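ADP-ribosylglycohydrolase (Thermus thermophilus, PDB 2YZV) belongs to the ADP-ribosylglycohydrolase family and has an all-helical fold that carries two magnesium ions in this structure. Local coordinates at residues 64-72 and 289-297. Numbering follows the deposited sequence.
Sequences CLAESLLQR and LALALYRMS
The backbone oxygen L69 O is approached by the end of M296, whose methyl CE stands 3.4 Å from L69 O, with the sulfur SD just behind. M296 reaches that far because CG lies anti to the backbone N (chi1 -173°) and the chain continues extended beyond it, bringing the thioether over the backbone at L69 and beside L70. The contact is probably favoured by the slight polarity of a methyl bonded to sulfur.

The next residue, L70, is the knob of the contact, set among L289, A292, L293 and M296. Its CD1 branch meets both L289 CD2, at 3.6 Å from L70 CD1, and the methyl of A292. The CD2 branch slides over the backbone of A292 and leaves 4.0 Å between L70 CD2 and M296 SD. The side chain of L293 crosses that of L70 at about a right angle and presses L293 CD2 to 3.5 Å from L70 CG. L293 forks over helix 57-72: its CD2 also touches L69 CB, while L293 CD1 lies 4.0 Å from A66 CB.

Beyond the interface, L293 leans on F15 of helix 4-26 and on L139 and A140, while Y141 touches both L69 and M296. On another side of helix 57-72, D78 accepts a hydrogen bond from S68 and forms a salt bridge with R72.

The axes of segments 64-72 and 289-297 approach to 10.1 Å, their N-to-C directions 41° apart. This is apolar packing of two helices distant in sequence, with L70 as a single knob in a hole of the partner helix, within the all-alpha ADP-ribosylglycohydrolase fold.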
ATOM      1  N   CYS A  64       3.186 -11.893   1.541  1.00 14.49           N
ATOM      2  CA  CYS A  64       4.340 -12.456   2.233  1.00 16.24           C
ATOM      3  C   CYS A  64       4.460 -11.853   3.624  1.00 15.81           C
ATOM      4  O   CYS A  64       4.660 -12.569   4.609  1.00 15.85           O
ATOM      5  CB  CYS A  64       5.622 -12.173   1.452  1.00 17.63           C
ATOM      6  SG  CYS A  64       5.771 -13.120  -0.069  1.00 23.15           S
ATOM      7  N   LEU A  65       4.349 -10.529   3.695  1.00 14.71           N
ATOM      8  CA  LEU A  65       4.438  -9.825   4.966  1.00 14.49           C
ATOM      9  C   LEU A  65       3.321 -10.290   5.889  1.00 14.55           C
ATOM     10  O   LEU A  65       3.545 -10.526   7.075  1.00 14.55           O
ATOM     11  CB  LEU A  65       4.342  -8.311   4.747  1.00 15.03           C
ATOM     12  CG  LEU A  65       4.308  -7.412   5.987  1.00 15.82           C
ATOM     13  CD1 LEU A  65       5.566  -7.615   6.825  1.00 14.84           C
ATOM     14  CD2 LEU A  65       4.199  -5.956   5.551  1.00 14.46           C
ATOM     15  N   ALA A  66       2.117 -10.426   5.336  1.00 13.80           N
ATOM     16  CA  ALA A  66       0.965 -10.871   6.110  1.00 13.69           C
ATOM     17  C   ALA A  66       1.244 -12.234   6.743  1.00 14.05           C
ATOM     18  O   ALA A  66       1.026 -12.425   7.939  1.00 15.60           O
ATOM     19  CB  ALA A  66      -0.274 -10.955   5.211  1.00 13.08           C
ATOM     20  N   GLU A  67       1.730 -13.176   5.942  1.00 14.28           N
ATOM     21  CA  GLU A  67       2.019 -14.507   6.461  1.00 15.55           C
ATOM     22  C   GLU A  67       3.136 -14.477   7.496  1.00 16.36           C
ATOM     23  O   GLU A  67       3.089 -15.204   8.485  1.00 16.85           O
ATOM     24  CB  GLU A  67       2.376 -15.461   5.318  1.00 18.00           C
ATOM     25  CG  GLU A  67       1.257 -15.625   4.301  1.00 24.67           C
ATOM     26  CD  GLU A  67       1.396 -16.883   3.469  1.00 27.92           C
ATOM     27  OE1 GLU A  67       2.481 -17.108   2.894  1.00 30.29           O
ATOM     28  OE2 GLU A  67       0.412 -17.648   3.389  1.00 32.00           O
ATOM     29  N   SER A  68       4.138 -13.633   7.270  1.00 14.16           N
ATOM     30  CA  SER A  68       5.250 -13.520   8.209  1.00 15.36           C
ATOM     31  C   SER A  68       4.767 -13.027   9.575  1.00 15.43           C
ATOM     32  O   SER A  68       5.152 -13.570  10.613  1.00 15.30           O
ATOM     33  CB  SER A  68       6.309 -12.561   7.659  1.00 15.36           C
ATOM     34  OG  SER A  68       7.445 -12.500   8.511  1.00 15.96           O
ATOM     35  N   LEU A  69       3.922 -11.999   9.571  1.00 14.98           N
ATOM     36  CA  LEU A  69       3.398 -11.430  10.811  1.00 15.12           C
ATOM     37  C   LEU A  69       2.572 -12.440  11.601  1.00 17.65           C
ATOM     38  O   LEU A  69       2.679 -12.527  12.826  1.00 17.66           O
ATOM     39  CB  LEU A  69       2.542 -10.195  10.503  1.00 14.95           C
ATOM     40  CG  LEU A  69       3.293  -8.997   9.915  1.00 14.49           C
ATOM     41  CD1 LEU A  69       2.307  -7.937   9.442  1.00 14.77           C
ATOM     42  CD2 LEU A  69       4.232  -8.426  10.962  1.00 14.90           C
ATOM     43  N   LEU A  70       1.747 -13.204  10.895  1.00 18.32           N
ATOM     44  CA  LEU A  70       0.900 -14.193  11.543  1.00 19.93           C
ATOM     45  C   LEU A  70       1.679 -15.383  12.087  1.00 22.48           C
ATOM     46  O   LEU A  70       1.281 -15.979  13.087  1.00 23.29           O
ATOM     47  CB  LEU A  70      -0.172 -14.686  10.569  1.00 19.35           C
ATOM     48  CG  LEU A  70      -1.236 -13.657  10.172  1.00 17.99           C
ATOM     49  CD1 LEU A  70      -2.113 -14.223   9.065  1.00 20.16           C
ATOM     50  CD2 LEU A  70      -2.075 -13.284  11.390  1.00 19.78           C
ATOM     51  N   GLN A  71       2.788 -15.728  11.441  1.00 24.19           N
ATOM     52  CA  GLN A  71       3.576 -16.875  11.885  1.00 26.39           C
ATOM     53  C   GLN A  71       4.646 -16.563  12.929  1.00 27.48           C
ATOM     54  O   GLN A  71       5.063 -17.454  13.670  1.00 27.18           O
ATOM     55  CB  GLN A  71       4.233 -17.568  10.687  1.00 28.73           C
ATOM     56  CG  GLN A  71       4.725 -18.976  10.999  1.00 33.85           C
ATOM     57  CD  GLN A  71       5.506 -19.596   9.857  1.00 36.50           C
ATOM     58  OE1 GLN A  71       6.622 -19.174   9.552  1.00 39.51           O
ATOM     59  NE2 GLN A  71       4.921 -20.601   9.215  1.00 38.44           N
ATOM     60  N   ARG A  72       5.101 -15.316  13.002  1.00 26.16           N
ATOM     61  CA  ARG A  72       6.126 -14.988  13.985  1.00 25.83           C
ATOM     62  C   ARG A  72       6.246 -13.525  14.387  1.00 23.42           C
ATOM     63  O   ARG A  72       7.347 -13.037  14.645  1.00 22.93           O
ATOM     64  CB  ARG A  72       7.481 -15.505  13.501  1.00 29.09           C
ATOM     65  CG  ARG A  72       7.822 -15.124  12.079  1.00 29.60           C
ATOM     66  CD  ARG A  72       8.466 -16.299  11.364  1.00 34.41           C
ATOM     67  NE  ARG A  72       9.665 -16.773  12.051  1.00 38.37           N
ATOM     68  CZ  ARG A  72      10.390 -17.814  11.656  1.00 40.51           C
ATOM     69  NH1 ARG A  72      10.039 -18.499  10.575  1.00 41.83           N
ATOM     70  NH2 ARG A  72      11.465 -18.176  12.345  1.00 41.89           N
ATOM     71  N   LEU A 289      -6.655 -13.857   5.690  1.00 14.38           N
ATOM     72  CA  LEU A 289      -5.468 -13.230   6.266  1.00 14.23           C
ATOM     73  C   LEU A 289      -5.818 -11.934   6.991  1.00 14.46           C
ATOM     74  O   LEU A 289      -5.341 -11.691   8.101  1.00 14.59           O
ATOM     75  CB  LEU A 289      -4.426 -12.931   5.176  1.00 14.95           C
ATOM     76  CG  LEU A 289      -3.682 -14.112   4.548  1.00 15.38           C
ATOM     77  CD1 LEU A 289      -2.880 -13.636   3.343  1.00 17.43           C
ATOM     78  CD2 LEU A 289      -2.766 -14.750   5.585  1.00 17.56           C
ATOM     79  N   ALA A 290      -6.647 -11.103   6.362  1.00 13.23           N
ATOM     80  CA  ALA A 290      -7.040  -9.827   6.956  1.00 13.30           C
ATOM     81  C   ALA A 290      -7.716 -10.039   8.305  1.00 14.46           C
ATOM     82  O   ALA A 290      -7.425  -9.334   9.271  1.00 16.17           O
ATOM     83  CB  ALA A 290      -7.973  -9.070   6.019  1.00 12.32           C
ATOM     84  N   LEU A 291      -8.619 -11.013   8.366  1.00 15.37           N
ATOM     85  CA  LEU A 291      -9.318 -11.303   9.612  1.00 18.27           C
ATOM     86  C   LEU A 291      -8.356 -11.845  10.663  1.00 17.78           C
ATOM     87  O   LEU A 291      -8.453 -11.491  11.838  1.00 18.86           O
ATOM     88  CB  LEU A 291     -10.453 -12.302   9.363  1.00 20.77           C
ATOM     89  CG  LEU A 291     -11.669 -11.734   8.626  1.00 24.62           C
ATOM     90  CD1 LEU A 291     -12.662 -12.846   8.324  1.00 26.71           C
ATOM     91  CD2 LEU A 291     -12.320 -10.656   9.479  1.00 27.06           C
ATOM     92  N   ALA A 292      -7.426 -12.694  10.241  1.00 17.88           N
ATOM     93  CA  ALA A 292      -6.447 -13.262  11.166  1.00 16.62           C
ATOM     94  C   ALA A 292      -5.569 -12.155  11.748  1.00 17.47           C
ATOM     95  O   ALA A 292      -5.298 -12.123  12.951  1.00 17.88           O
ATOM     96  CB  ALA A 292      -5.587 -14.296  10.448  1.00 18.67           C
ATOM     97  N   LEU A 293      -5.130 -11.238  10.891  1.00 15.45           N
ATOM     98  CA  LEU A 293      -4.292 -10.134  11.338  1.00 13.95           C
ATOM     99  C   LEU A 293      -5.051  -9.224  12.300  1.00 14.52           C
ATOM    100  O   LEU A 293      -4.494  -8.762  13.297  1.00 14.20           O
ATOM    101  CB  LEU A 293      -3.796  -9.330  10.129  1.00 14.41           C
ATOM    102  CG  LEU A 293      -2.815 -10.057   9.201  1.00 13.57           C
ATOM    103  CD1 LEU A 293      -2.721  -9.313   7.875  1.00 14.57           C
ATOM    104  CD2 LEU A 293      -1.447 -10.169   9.859  1.00 14.63           C
ATOM    105  N   TYR A 294      -6.323  -8.972  12.009  1.00 15.11           N
ATOM    106  CA  TYR A 294      -7.134  -8.120  12.866  1.00 16.49           C
ATOM    107  C   TYR A 294      -7.319  -8.754  14.246  1.00 18.73           C
ATOM    108  O   TYR A 294      -7.202  -8.080  15.268  1.00 19.38           O
ATOM    109  CB  TYR A 294      -8.492  -7.854  12.210  1.00 16.97           C
ATOM    110  CG  TYR A 294      -9.432  -7.009  13.039  1.00 15.69           C
ATOM    111  CD1 TYR A 294      -8.979  -5.867  13.705  1.00 17.85           C
ATOM    112  CD2 TYR A 294     -10.779  -7.347  13.153  1.00 18.98           C
ATOM    113  CE1 TYR A 294      -9.846  -5.087  14.470  1.00 18.43           C
ATOM    114  CE2 TYR A 294     -11.656  -6.570  13.910  1.00 20.74           C
ATOM    115  CZ  TYR A 294     -11.182  -5.445  14.567  1.00 19.87           C
ATOM    116  OH  TYR A 294     -12.044  -4.684  15.326  1.00 22.97           O
ATOM    117  N   ARG A 295      -7.595 -10.053  14.274  1.00 20.66           N
ATOM    118  CA  ARG A 295      -7.782 -10.756  15.541  1.00 22.32           C
ATOM    119  C   ARG A 295      -6.489 -10.686  16.345  1.00 22.21           C
ATOM    120  O   ARG A 295      -6.506 -10.653  17.576  1.00 23.28           O
ATOM    121  CB  ARG A 295      -8.153 -12.220  15.287  1.00 24.02           C
ATOM    122  CG  ARG A 295      -9.356 -12.398  14.369  1.00 30.24           C
ATOM    123  CD  ARG A 295      -9.558 -13.859  13.988  1.00 34.35           C
ATOM    124  NE  ARG A 295     -10.212 -14.626  15.045  1.00 39.64           N
ATOM    125  CZ  ARG A 295     -11.489 -14.482  15.387  1.00 42.12           C
ATOM    126  NH1 ARG A 295     -12.252 -13.601  14.755  1.00 43.25           N
ATOM    127  NH2 ARG A 295     -12.005 -15.220  16.362  1.00 43.38           N
ATOM    128  N   MET A 296      -5.370 -10.662  15.633  1.00 22.61           N
ATOM    129  CA  MET A 296      -4.055 -10.591  16.252  1.00 21.60           C
ATOM    130  C   MET A 296      -3.862  -9.249  16.960  1.00 22.05           C
ATOM    131  O   MET A 296      -3.199  -9.172  17.995  1.00 23.05           O
ATOM    132  CB  MET A 296      -2.977 -10.781  15.180  1.00 22.87           C
ATOM    133  CG  MET A 296      -1.560 -10.899  15.706  1.00 23.40           C
ATOM    134  SD  MET A 296      -0.381 -11.209  14.369  1.00 23.04           S
ATOM    135  CE  MET A 296       1.113 -10.477  15.046  1.00 21.86           C
ATOM    136  N   SER A 297      -4.455  -8.196  16.405  1.00 21.66           N
ATOM    137  CA  SER A 297      -4.335  -6.859  16.979  1.00 22.26           C
ATOM    138  C   SER A 297      -5.176  -6.697  18.238  1.00 25.39           C
ATOM    139  O   SER A 297      -4.928  -5.801  19.044  1.00 23.00           O
ATOM    140  CB  SER A 297      -4.765  -5.797  15.962  1.00 21.65           C
ATOM    141  OG  SER A 297      -6.176  -5.767  15.811  1.00 21.94           O
TER